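Local coordinates for Alr3699 protein (Nostoc sp., PDB 4XSR) that is of the GT-B glycosyltransferase superfamily, built from two Rossmann-like domains, and holds uridine-5'-diphosphate-glucose in the model, at residues I178-D183 against E294-V299; Y187-S192 against I276-A281; L224-A229 against T259-E264. One frame throughout, in Å; residues are numbered along the deposited sequence.

Contact 1: I178-D183 against E294-V299; sequences IYNGFD and EPFGRV. With UPG (uridine-5'-diphosphate-glucose), chain J.
A chi1 of 177° swings the Phe296 ring away from its own backbone N, out of the turn before helix 298-305 and in among Tyr179, Asn180 and Phe182. Phe296 CE1 comes within 3.5 Å of Tyr179 CD1, the two rings meeting obliquely with their planes 37° apart. The Asn180 side chain lies over one face of the Phe296 ring, amide nearly parallel to it, with Asn180 CB 3.7 Å from Phe296 CE2. Phe182 reaches the edge of that ring with CZ.

Arg298 runs extended and then bends at chi3 (73°), which swings the guanidinium against Phe182: Phe182 CE2 sits over the middle of one guanidinium face, 3.9 Å from Arg298 CZ. One water accepts from NH1 of the arginine, in the guanidinium plane at its edge, and a second from NH2; each probably donates to Gly181 O. Arg298 NE gives a hydrogen bond to O3C of the uridine-5'-diphosphate-glucose (2.8 Å).

Backbone N-H groups of Phe296, Gly297 and Arg298 bind the glucose and phosphate. Phe296 N donates to the sugar O3', and Gly297 N to the sugar O4'. Arg298 N points nearly straight at the phosphate oxygen O1A, 2.9 Å away. Gly297 is the N-cap, so the start of the helix probably helps to stabilise the phosphate charge. Glu294 forms a salt bridge with Lys219; its spacing from Glu302, also bonded to the ligand, is consistent with the EX7E motif of GT-B glycosyltransferases.

The contact is buried in the cleft between the two domains. Loop 178-183 follows strand 175-177, at the margin of the seven-stranded sheet; Phe182 packs on helix 298-305, Ile178 on helix 370-382, and helix 20-29 touches both Asn180 and Arg298.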
loop_
_atom_site.group_PDB
_atom_site.type_symbol
_atom_site.label_atom_id
_atom_site.label_comp_id
_atom_site.label_asym_id
_atom_site.label_seq_id
_atom_site.Cartn_x
_atom_site.Cartn_y
_atom_site.Cartn_z
ATOM N N ILE B 178 2.131 -26.009 13.213
ATOM C CA ILE B 178 2.224 -25.894 14.662
ATOM C C ILE B 178 0.807 -25.567 15.127
ATOM O O ILE B 178 0.271 -24.495 14.812
ATOM C CB ILE B 178 3.159 -24.799 15.118
ATOM C CG1 ILE B 178 4.582 -25.059 14.620
ATOM C CG2 ILE B 178 3.137 -24.706 16.641
ATOM C CD1 ILE B 178 5.614 -24.072 15.142
ATOM N N TYR B 179 0.209 -26.517 15.855
ATOM C CA TYR B 179 -1.153 -26.410 16.365
ATOM C C TYR B 179 -1.290 -25.277 17.396
ATOM O O TYR B 179 -0.281 -24.815 17.964
ATOM C CB TYR B 179 -1.540 -27.770 16.989
ATOM C CG TYR B 179 -1.711 -28.921 15.989
ATOM C CD1 TYR B 179 -2.487 -28.749 14.883
ATOM C CD2 TYR B 179 -1.122 -30.186 16.188
ATOM C CE1 TYR B 179 -2.675 -29.753 13.963
ATOM C CE2 TYR B 179 -1.321 -31.230 15.258
ATOM C CZ TYR B 179 -2.106 -30.996 14.137
ATOM O OH TYR B 179 -2.383 -31.944 13.133
ATOM N N ASN B 180 -2.518 -24.825 17.660
ATOM C CA ASN B 180 -2.725 -23.917 18.795
ATOM C C ASN B 180 -2.426 -24.625 20.116
ATOM O O ASN B 180 -2.716 -25.808 20.280
ATOM C CB ASN B 180 -4.146 -23.427 18.910
ATOM C CG ASN B 180 -4.604 -22.577 17.747
ATOM O OD1 ASN B 180 -4.067 -22.605 16.623
ATOM N ND2 ASN B 180 -5.663 -21.841 18.005
ATOM N N GLY B 181 -1.854 -23.886 21.050
ATOM C CA GLY B 181 -1.597 -24.397 22.366
ATOM C C GLY B 181 -2.595 -23.879 23.396
ATOM O O GLY B 181 -3.186 -22.798 23.219
ATOM N N PHE B 182 -2.767 -24.645 24.480
ATOM C CA PHE B 182 -3.680 -24.269 25.565
ATOM C C PHE B 182 -3.112 -24.512 26.951
ATOM O O PHE B 182 -2.344 -25.446 27.150
ATOM C CB PHE B 182 -4.969 -25.027 25.429
ATOM C CG PHE B 182 -5.627 -24.867 24.100
ATOM C CD1 PHE B 182 -5.145 -25.553 22.993
ATOM C CD2 PHE B 182 -6.737 -24.033 23.953
ATOM C CE1 PHE B 182 -5.762 -25.418 21.768
ATOM C CE2 PHE B 182 -7.360 -23.884 22.728
ATOM C CZ PHE B 182 -6.872 -24.580 21.629
ATOM N N ASP B 183 -3.486 -23.649 27.887
ATOM C CA ASP B 183 -3.095 -23.769 29.303
ATOM C C ASP B 183 -4.020 -24.807 29.944
ATOM O O ASP B 183 -5.188 -24.535 30.204
ATOM C CB ASP B 183 -3.190 -22.421 30.030
ATOM C CG ASP B 183 -2.708 -22.487 31.489
ATOM O OD1 ASP B 183 -2.421 -23.599 32.005
ATOM O OD2 ASP B 183 -2.626 -21.408 32.126
ATOM N N GLU B 294 -13.172 -25.878 8.606
ATOM C CA GLU B 294 -12.560 -25.217 9.739
ATOM C C GLU B 294 -11.036 -25.359 9.695
ATOM O O GLU B 294 -10.500 -26.457 9.570
ATOM C CB GLU B 294 -13.108 -25.801 11.050
ATOM C CG GLU B 294 -12.686 -25.056 12.324
ATOM C CD GLU B 294 -13.419 -23.727 12.428
ATOM O OE1 GLU B 294 -14.671 -23.734 12.255
ATOM O OE2 GLU B 294 -12.746 -22.682 12.613
ATOM N N PRO B 295 -10.311 -24.271 9.791
ATOM C CA PRO B 295 -8.865 -24.391 9.746
ATOM C C PRO B 295 -8.260 -25.172 10.889
ATOM O O PRO B 295 -7.419 -25.982 10.642
ATOM C CB PRO B 295 -8.406 -22.946 9.766
ATOM C CG PRO B 295 -9.479 -22.239 9.079
ATOM C CD PRO B 295 -10.744 -22.910 9.475
ATOM N N PHE B 296 -8.697 -24.945 12.110
ATOM C CA PHE B 296 -8.234 -25.703 13.237
ATOM C C PHE B 296 -9.397 -26.059 14.125
ATOM O O PHE B 296 -9.785 -27.183 14.172
ATOM C CB PHE B 296 -7.197 -24.928 13.992
ATOM C CG PHE B 296 -6.709 -25.598 15.219
ATOM C CD1 PHE B 296 -5.831 -26.636 15.150
ATOM C CD2 PHE B 296 -7.108 -25.161 16.442
ATOM C CE1 PHE B 296 -5.366 -27.228 16.283
ATOM C CE2 PHE B 296 -6.653 -25.740 17.571
ATOM C CZ PHE B 296 -5.777 -26.778 17.497
ATOM N N GLY B 297 -9.983 -25.069 14.768
ATOM C CA GLY B 297 -11.124 -25.236 15.627
ATOM C C GLY B 297 -10.803 -25.327 17.095
ATOM O O GLY B 297 -10.770 -26.385 17.651
ATOM N N ARG B 298 -10.607 -24.178 17.711
ATOM C CA ARG B 298 -10.223 -24.071 19.095
ATOM C C ARG B 298 -11.253 -24.652 20.031
ATOM O O ARG B 298 -10.918 -25.264 20.983
ATOM C CB ARG B 298 -9.994 -22.620 19.470
ATOM C CG ARG B 298 -8.685 -22.033 19.026
ATOM C CD ARG B 298 -8.602 -20.553 19.283
ATOM N NE ARG B 298 -8.435 -20.258 20.682
ATOM C CZ ARG B 298 -7.288 -20.282 21.310
ATOM N NH1 ARG B 298 -6.198 -20.583 20.674
ATOM N NH2 ARG B 298 -7.235 -20.003 22.572
ATOM N N VAL B 299 -12.513 -24.457 19.727
ATOM C CA VAL B 299 -13.565 -24.882 20.596
ATOM C C VAL B 299 -13.507 -26.372 20.776
ATOM O O VAL B 299 -13.780 -26.875 21.838
ATOM C CB VAL B 299 -14.925 -24.467 20.076
ATOM C CG1 VAL B 299 -15.052 -22.977 20.146
ATOM C CG2 VAL B 299 -15.101 -24.929 18.658
HETATM N N1 UPG J . -14.668 -17.723 22.482
HETATM C C2 UPG J . -14.778 -16.841 23.565
HETATM N N3 UPG J . -15.966 -16.323 23.847
HETATM C C4 UPG J . -17.053 -16.625 23.140
HETATM C C5 UPG J . -16.971 -17.525 22.071
HETATM C C6 UPG J . -15.742 -18.055 21.752
HETATM O O2 UPG J . -13.781 -16.512 24.271
HETATM O O4 UPG J . -18.159 -16.101 23.453
HETATM C C1C UPG J . -13.377 -18.302 22.129
HETATM C C2C UPG J . -13.364 -19.826 22.153
HETATM O O2C UPG J . -13.127 -20.301 23.496
HETATM C C3C UPG J . -12.242 -20.084 21.149
HETATM C C4C UPG J . -12.332 -18.927 20.132
HETATM O O4C UPG J . -13.114 -17.936 20.769
HETATM O O3C UPG J . -10.993 -20.017 21.840
HETATM C C5C UPG J . -12.997 -19.251 18.788
HETATM O O5C UPG J . -12.059 -20.095 18.121
HETATM P PA UPG J . -12.207 -20.562 16.611
HETATM O O1A UPG J . -11.208 -21.658 16.418
HETATM O O2A UPG J . -13.626 -20.685 16.183
HETATM O O3A UPG J . -11.480 -19.225 15.960
HETATM P PB UPG J . -11.771 -18.453 14.554
HETATM O O1B UPG J . -12.298 -17.139 15.002
HETATM O O2B UPG J . -12.612 -19.185 13.582
HETATM O O3B UPG J . -10.211 -18.252 14.156
HETATM C "C1'" UPG J . -9.345 -18.822 13.156
HETATM C "C2'" UPG J . -9.773 -20.089 12.451
HETATM C "C3'" UPG J . -9.949 -21.280 13.428
HETATM C "C4'" UPG J . -8.646 -21.496 14.206
HETATM C "C5'" UPG J . -8.165 -20.159 14.744
HETATM C "C6'" UPG J . -6.855 -20.221 15.468
HETATM O "O2'" UPG J . -10.883 -19.818 11.595
HETATM O "O3'" UPG J . -10.269 -22.457 12.663
HETATM O "O4'" UPG J . -8.809 -22.370 15.334
HETATM O "O5'" UPG J . -8.063 -19.173 13.722
HETATM O "O6'" UPG J . -5.876 -20.871 14.687
HETATM O O HOH W 1 -3.429 -20.545 21.614
HETATM O O HOH W 2 -5.157 -21.062 24.332
#

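Contact 2: Y187-S192 against I276-A281; sequences YKTSPS and IPQLMA. With UPG (uridine-5'-diphosphate-glucose), chain J.
The CA-CB bond of Thr189 is directed toward helix 276-281, where the side chain stands roughly perpendicular to that of Gln278. OG1 of Thr189 rests 3.8 Å from CA of Gln278. CB of Thr189 lies 3.9 Å from CB of Ala281, so the threonine sits against one flank of the helix between residues three apart. With chi1 at -56°, OG1 is anti to the carbonyl carbon, the setting that brings the oxygen up to the Gln278 backbone and its CG.

Tyr187 takes the neighbouring position beside Pro277. CD2 of the Tyr187 ring meets CG of Pro277 at 4.2 Å, an oblique approach, and the tyrosine backbone passes close to CB of the same proline. Farther along, the ring packs on Phe182 and helix 298-305.

Ile276 opens the helix on the ligand side: its CD1 reaches N3 of the uracil in uridine-5'-diphosphate-glucose at 3.5 Å. The same short helix thus packs on 187-192 and borders the nucleotide pocket.

Between the two protein segments the chemistry is van der Waals packing alone. Thr189 OG1 is buried here with no polar partner in the model, probably at some energetic cost, offset by the surrounding packing.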
loop_
_atom_site.group_PDB
_atom_site.type_symbol
_atom_site.label_atom_id
_atom_site.label_comp_id
_atom_site.label_asym_id
_atom_site.label_seq_id
_atom_site.Cartn_x
_atom_site.Cartn_y
_atom_site.Cartn_z
ATOM N N TYR B 187 -8.795 -25.471 32.482
ATOM C CA TYR B 187 -10.003 -26.224 32.100
ATOM C C TYR B 187 -10.608 -27.090 33.224
ATOM O O TYR B 187 -11.436 -27.942 32.959
ATOM C CB TYR B 187 -9.756 -26.974 30.771
ATOM C CG TYR B 187 -9.374 -25.990 29.681
ATOM C CD1 TYR B 187 -8.085 -25.472 29.608
ATOM C CD2 TYR B 187 -10.312 -25.530 28.785
ATOM C CE1 TYR B 187 -7.740 -24.530 28.650
ATOM C CE2 TYR B 187 -9.999 -24.578 27.838
ATOM C CZ TYR B 187 -8.706 -24.082 27.767
ATOM O OH TYR B 187 -8.382 -23.138 26.817
ATOM N N LYS B 188 -10.248 -26.799 34.478
ATOM C CA LYS B 188 -10.843 -27.436 35.673
ATOM C C LYS B 188 -11.963 -26.590 36.238
ATOM O O LYS B 188 -11.743 -25.416 36.534
ATOM C CB LYS B 188 -9.799 -27.585 36.788
ATOM C CG LYS B 188 -8.627 -28.503 36.456
ATOM C CD LYS B 188 -7.377 -28.133 37.249
ATOM C CE LYS B 188 -6.174 -28.976 36.840
ATOM N NZ LYS B 188 -4.900 -28.389 37.351
ATOM N N THR B 189 -13.138 -27.194 36.421
ATOM C CA THR B 189 -14.288 -26.538 37.070
ATOM C C THR B 189 -14.983 -27.449 38.135
ATOM O O THR B 189 -15.412 -28.571 37.801
ATOM C CB THR B 189 -15.339 -26.121 36.001
ATOM O OG1 THR B 189 -14.726 -25.285 35.016
ATOM C CG2 THR B 189 -16.481 -25.344 36.624
ATOM N N SER B 190 -15.140 -26.945 39.371
ATOM C CA SER B 190 -15.867 -27.661 40.462
ATOM C C SER B 190 -17.211 -28.169 40.011
ATOM O O SER B 190 -17.893 -27.488 39.261
ATOM C CB SER B 190 -16.167 -26.749 41.641
ATOM O OG SER B 190 -14.986 -26.216 42.182
ATOM N N PRO B 191 -17.621 -29.353 40.486
ATOM C CA PRO B 191 -18.998 -29.804 40.209
ATOM C C PRO B 191 -20.085 -28.901 40.802
ATOM O O PRO B 191 -21.215 -28.914 40.292
ATOM C CB PRO B 191 -19.054 -31.201 40.848
ATOM C CG PRO B 191 -17.631 -31.648 40.892
ATOM C CD PRO B 191 -16.818 -30.402 41.134
ATOM N N SER B 192 -19.739 -28.143 41.860
ATOM C CA SER B 192 -20.655 -27.172 42.480
ATOM C C SER B 192 -20.809 -25.899 41.630
ATOM O O SER B 192 -21.948 -25.504 41.315
ATOM C CB SER B 192 -20.242 -26.828 43.938
ATOM O OG SER B 192 -18.934 -26.276 44.048
ATOM N N ILE B 276 -15.444 -19.533 29.323
ATOM C CA ILE B 276 -15.664 -20.650 28.402
ATOM C C ILE B 276 -15.448 -22.053 29.006
ATOM O O ILE B 276 -16.248 -22.951 28.747
ATOM C CB ILE B 276 -14.808 -20.512 27.133
ATOM C CG1 ILE B 276 -15.118 -19.182 26.401
ATOM C CG2 ILE B 276 -15.087 -21.668 26.180
ATOM C CD1 ILE B 276 -16.598 -18.919 26.148
ATOM N N PRO B 277 -14.360 -22.260 29.755
ATOM C CA PRO B 277 -14.192 -23.558 30.416
ATOM C C PRO B 277 -15.430 -23.901 31.254
ATOM O O PRO B 277 -15.968 -25.028 31.144
ATOM C CB PRO B 277 -12.952 -23.347 31.298
ATOM C CG PRO B 277 -12.184 -22.238 30.632
ATOM C CD PRO B 277 -13.229 -21.347 30.028
ATOM N N GLN B 278 -15.943 -22.908 31.993
ATOM C CA GLN B 278 -17.045 -23.123 32.969
ATOM C C GLN B 278 -18.291 -23.448 32.218
ATOM O O GLN B 278 -18.990 -24.426 32.538
ATOM C CB GLN B 278 -17.269 -21.900 33.857
ATOM C CG GLN B 278 -16.050 -21.515 34.699
ATOM C CD GLN B 278 -14.879 -20.961 33.880
ATOM O OE1 GLN B 278 -15.050 -20.440 32.771
ATOM N NE2 GLN B 278 -13.678 -21.103 34.409
ATOM N N LEU B 279 -18.553 -22.663 31.174
ATOM C CA LEU B 279 -19.719 -22.891 30.309
ATOM C C LEU B 279 -19.674 -24.210 29.591
ATOM O O LEU B 279 -20.715 -24.847 29.293
ATOM C CB LEU B 279 -19.824 -21.762 29.279
ATOM C CG LEU B 279 -20.339 -20.436 29.868
ATOM C CD1 LEU B 279 -20.176 -19.277 28.909
ATOM C CD2 LEU B 279 -21.810 -20.560 30.249
ATOM N N MET B 280 -18.460 -24.622 29.247
ATOM C CA MET B 280 -18.303 -25.902 28.567
ATOM C C MET B 280 -18.612 -27.013 29.560
ATOM O O MET B 280 -19.336 -27.939 29.244
ATOM C CB MET B 280 -16.914 -26.030 27.951
ATOM C CG MET B 280 -16.829 -25.339 26.593
ATOM S SD MET B 280 -15.245 -25.531 25.732
ATOM C CE MET B 280 -15.824 -25.237 24.068
ATOM N N ALA B 281 -18.092 -26.882 30.772
ATOM C CA ALA B 281 -18.428 -27.808 31.860
ATOM C C ALA B 281 -19.934 -27.956 32.086
ATOM O O ALA B 281 -20.422 -29.050 32.363
ATOM C CB ALA B 281 -17.758 -27.362 33.138
HETATM N N1 UPG J . -14.668 -17.723 22.482
HETATM C C2 UPG J . -14.778 -16.841 23.565
HETATM N N3 UPG J . -15.966 -16.323 23.847
HETATM C C4 UPG J . -17.053 -16.625 23.140
HETATM C C5 UPG J . -16.971 -17.525 22.071
HETATM C C6 UPG J . -15.742 -18.055 21.752
HETATM O O2 UPG J . -13.781 -16.512 24.271
HETATM O O4 UPG J . -18.159 -16.101 23.453
HETATM C C1C UPG J . -13.377 -18.302 22.129
HETATM C C2C UPG J . -13.364 -19.826 22.153
HETATM O O2C UPG J . -13.127 -20.301 23.496
HETATM C C3C UPG J . -12.242 -20.084 21.149
HETATM C C4C UPG J . -12.332 -18.927 20.132
HETATM O O4C UPG J . -13.114 -17.936 20.769
HETATM O O3C UPG J . -10.993 -20.017 21.840
HETATM C C5C UPG J . -12.997 -19.251 18.788
HETATM O O5C UPG J . -12.059 -20.095 18.121
HETATM P PA UPG J . -12.207 -20.562 16.611
HETATM O O1A UPG J . -11.208 -21.658 16.418
HETATM O O2A UPG J . -13.626 -20.685 16.183
HETATM O O3A UPG J . -11.480 -19.225 15.960
HETATM P PB UPG J . -11.771 -18.453 14.554
HETATM O O1B UPG J . -12.298 -17.139 15.002
HETATM O O2B UPG J . -12.612 -19.185 13.582
HETATM O O3B UPG J . -10.211 -18.252 14.156
HETATM C "C1'" UPG J . -9.345 -18.822 13.156
HETATM C "C2'" UPG J . -9.773 -20.089 12.451
HETATM C "C3'" UPG J . -9.949 -21.280 13.428
HETATM C "C4'" UPG J . -8.646 -21.496 14.206
HETATM C "C5'" UPG J . -8.165 -20.159 14.744
HETATM C "C6'" UPG J . -6.855 -20.221 15.468
HETATM O "O2'" UPG J . -10.883 -19.818 11.595
HETATM O "O3'" UPG J . -10.269 -22.457 12.663
HETATM O "O4'" UPG J . -8.809 -22.370 15.334
HETATM O "O5'" UPG J . -8.063 -19.173 13.722
HETATM O "O6'" UPG J . -5.876 -20.871 14.687
#

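Contact 3: L224-A229 against T259-E264; sequences LIDALA and TRLGLE
Leu263 and Leu261 each turn a CD1 methyl onto helix 221-228, and both methyls converge on Ile225. CG2 of Ile225 is 3.9 Å from CD1 of Leu263 and 4.1 Å from CD1 of Leu261. That branch lies anti to the backbone N while CG1 is anti to the carbonyl carbon (chi1 -76°), and this split puts CG2 where it can meet both leucines. CD1 of Leu263 also comes 3.6 Å from O of Ile225.

At the margin Asp226 lies across Leu261, its OD1 3.7 Å from CD1 of the leucine. Arg260 NH1 stands 4.5 Å from Asp226 OD1, too far for a salt bridge. OD1 also takes a weak hydrogen bond from Gln257 of helix 248-260.

Further out, Leu261 is the first residue to leave helical geometry after helix 248-260. Ile258 of that helix touches both Ile225 and Leu263. Helix 221-228 links strands 207-211 and 235-240 of the parallel sheet, and helix 248-260 links 235-240 and 267-271; in these successive beta-alpha-beta units of the Rossmann-like domain, the first helix packs against the end of the second. Leu224 and Leu228 press helix 221-228 onto strand 235-240.

Across the two segments, then, apolar packing does the joining, with probably only a weak electrostatic contribution from Asp226 and Arg260 on the solvent-facing side.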
loop_
_atom_site.group_PDB
_atom_site.type_symbol
_atom_site.label_atom_id
_atom_site.label_comp_id
_atom_site.label_asym_id
_atom_site.label_seq_id
_atom_site.Cartn_x
_atom_site.Cartn_y
_atom_site.Cartn_z
ATOM N N LEU B 224 -27.209 -26.295 13.943
ATOM C CA LEU B 224 -27.546 -26.777 15.259
ATOM C C LEU B 224 -29.016 -26.498 15.558
ATOM O O LEU B 224 -29.700 -27.326 16.131
ATOM C CB LEU B 224 -26.680 -26.140 16.326
ATOM C CG LEU B 224 -27.106 -26.532 17.736
ATOM C CD1 LEU B 224 -27.176 -28.049 17.866
ATOM C CD2 LEU B 224 -26.164 -25.986 18.788
ATOM N N ILE B 225 -29.515 -25.347 15.154
ATOM C CA ILE B 225 -30.902 -25.003 15.456
ATOM C C ILE B 225 -31.846 -25.928 14.709
ATOM O O ILE B 225 -32.825 -26.392 15.274
ATOM C CB ILE B 225 -31.193 -23.500 15.171
ATOM C CG1 ILE B 225 -30.592 -22.652 16.286
ATOM C CG2 ILE B 225 -32.687 -23.209 15.062
ATOM C CD1 ILE B 225 -30.454 -21.195 15.902
ATOM N N ASP B 226 -31.567 -26.193 13.444
ATOM C CA ASP B 226 -32.376 -27.174 12.686
ATOM C C ASP B 226 -32.366 -28.562 13.363
ATOM O O ASP B 226 -33.386 -29.269 13.385
ATOM C CB ASP B 226 -31.900 -27.273 11.223
ATOM C CG ASP B 226 -32.544 -26.233 10.325
ATOM O OD1 ASP B 226 -33.476 -25.542 10.779
ATOM O OD2 ASP B 226 -32.130 -26.100 9.155
ATOM N N ALA B 227 -31.221 -28.923 13.935
ATOM C CA ALA B 227 -31.052 -30.219 14.577
ATOM C C ALA B 227 -31.945 -30.369 15.808
ATOM O O ALA B 227 -32.439 -31.465 16.091
ATOM C CB ALA B 227 -29.593 -30.439 14.964
ATOM N N LEU B 228 -32.130 -29.270 16.537
ATOM C CA LEU B 228 -32.917 -29.282 17.756
ATOM C C LEU B 228 -34.378 -29.648 17.526
ATOM O O LEU B 228 -35.013 -30.195 18.417
ATOM C CB LEU B 228 -32.866 -27.932 18.450
ATOM C CG LEU B 228 -31.661 -27.592 19.313
ATOM C CD1 LEU B 228 -32.089 -26.540 20.325
ATOM C CD2 LEU B 228 -31.084 -28.801 20.029
ATOM N N ALA B 229 -34.889 -29.335 16.342
ATOM C CA ALA B 229 -36.244 -29.691 15.944
ATOM C C ALA B 229 -36.426 -31.214 15.766
ATOM O O ALA B 229 -37.561 -31.693 15.666
ATOM C CB ALA B 229 -36.604 -28.958 14.645
ATOM N N THR B 259 -37.836 -18.581 15.869
ATOM C CA THR B 259 -39.259 -18.260 15.937
ATOM C C THR B 259 -40.069 -19.136 14.967
ATOM O O THR B 259 -41.159 -19.587 15.279
ATOM C CB THR B 259 -39.481 -16.753 15.638
ATOM O OG1 THR B 259 -39.045 -15.976 16.761
ATOM C CG2 THR B 259 -40.943 -16.438 15.361
ATOM N N ARG B 260 -39.534 -19.379 13.788
ATOM C CA ARG B 260 -40.252 -20.161 12.800
ATOM C C ARG B 260 -40.463 -21.578 13.312
ATOM O O ARG B 260 -41.538 -22.142 13.192
ATOM C CB ARG B 260 -39.475 -20.180 11.494
ATOM C CG ARG B 260 -40.325 -20.506 10.296
ATOM C CD ARG B 260 -39.478 -20.581 9.039
ATOM N NE ARG B 260 -38.663 -21.801 9.032
ATOM C CZ ARG B 260 -37.334 -21.849 9.060
ATOM N NH1 ARG B 260 -36.734 -23.031 9.054
ATOM N NH2 ARG B 260 -36.601 -20.738 9.090
ATOM N N LEU B 261 -39.432 -22.150 13.907
ATOM C CA LEU B 261 -39.565 -23.451 14.541
ATOM C C LEU B 261 -40.097 -23.106 15.916
ATOM O O LEU B 261 -40.383 -21.948 16.185
ATOM C CB LEU B 261 -38.226 -24.178 14.563
ATOM C CG LEU B 261 -37.519 -24.087 13.185
ATOM C CD1 LEU B 261 -36.094 -24.625 13.255
ATOM C CD2 LEU B 261 -38.303 -24.743 12.046
ATOM N N GLY B 262 -40.266 -24.051 16.809
ATOM C CA GLY B 262 -40.927 -23.657 18.051
ATOM C C GLY B 262 -39.977 -23.275 19.151
ATOM O O GLY B 262 -40.282 -23.504 20.318
ATOM N N LEU B 263 -38.821 -22.701 18.823
ATOM C CA LEU B 263 -37.658 -22.935 19.695
ATOM C C LEU B 263 -37.263 -21.864 20.714
ATOM O O LEU B 263 -36.255 -22.023 21.426
ATOM C CB LEU B 263 -36.469 -23.355 18.840
ATOM C CG LEU B 263 -36.668 -24.656 18.052
ATOM C CD1 LEU B 263 -35.496 -24.908 17.109
ATOM C CD2 LEU B 263 -36.847 -25.842 18.988
ATOM N N GLU B 264 -38.070 -20.807 20.803
ATOM C CA GLU B 264 -37.905 -19.715 21.785
ATOM C C GLU B 264 -37.422 -20.205 23.158
ATOM O O GLU B 264 -36.544 -19.602 23.786
ATOM C CB GLU B 264 -39.237 -18.941 21.976
ATOM C CG GLU B 264 -39.882 -18.351 20.706
ATOM C CD GLU B 264 -40.921 -19.247 20.024
ATOM O OE1 GLU B 264 -41.282 -18.989 18.850
ATOM O OE2 GLU B 264 -41.395 -20.210 20.647
#

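How the contacts relate
From the N terminus the chain first runs through the seven-stranded parallel sheet, and contact 1 begins as it leaves the last strand, 175-177. Contact 2 starts a few residues later, before helix 191-200, and contact 3 on helix 221-228. They close in reverse order: 259-264 first, then 276-281, then 294-299, so contact 3 is nested in contact 2 and both in contact 1. Contacts 1 and 2 touch each other and share the ligand. Contact 3 stays about 11 Å from contact 1 at nearest atoms, joining helix 221-228 to the turn after helix 248-260 in the domain with the six-stranded sheet, whereas contact 1 ties the linker between domains to the ligand-binding turn.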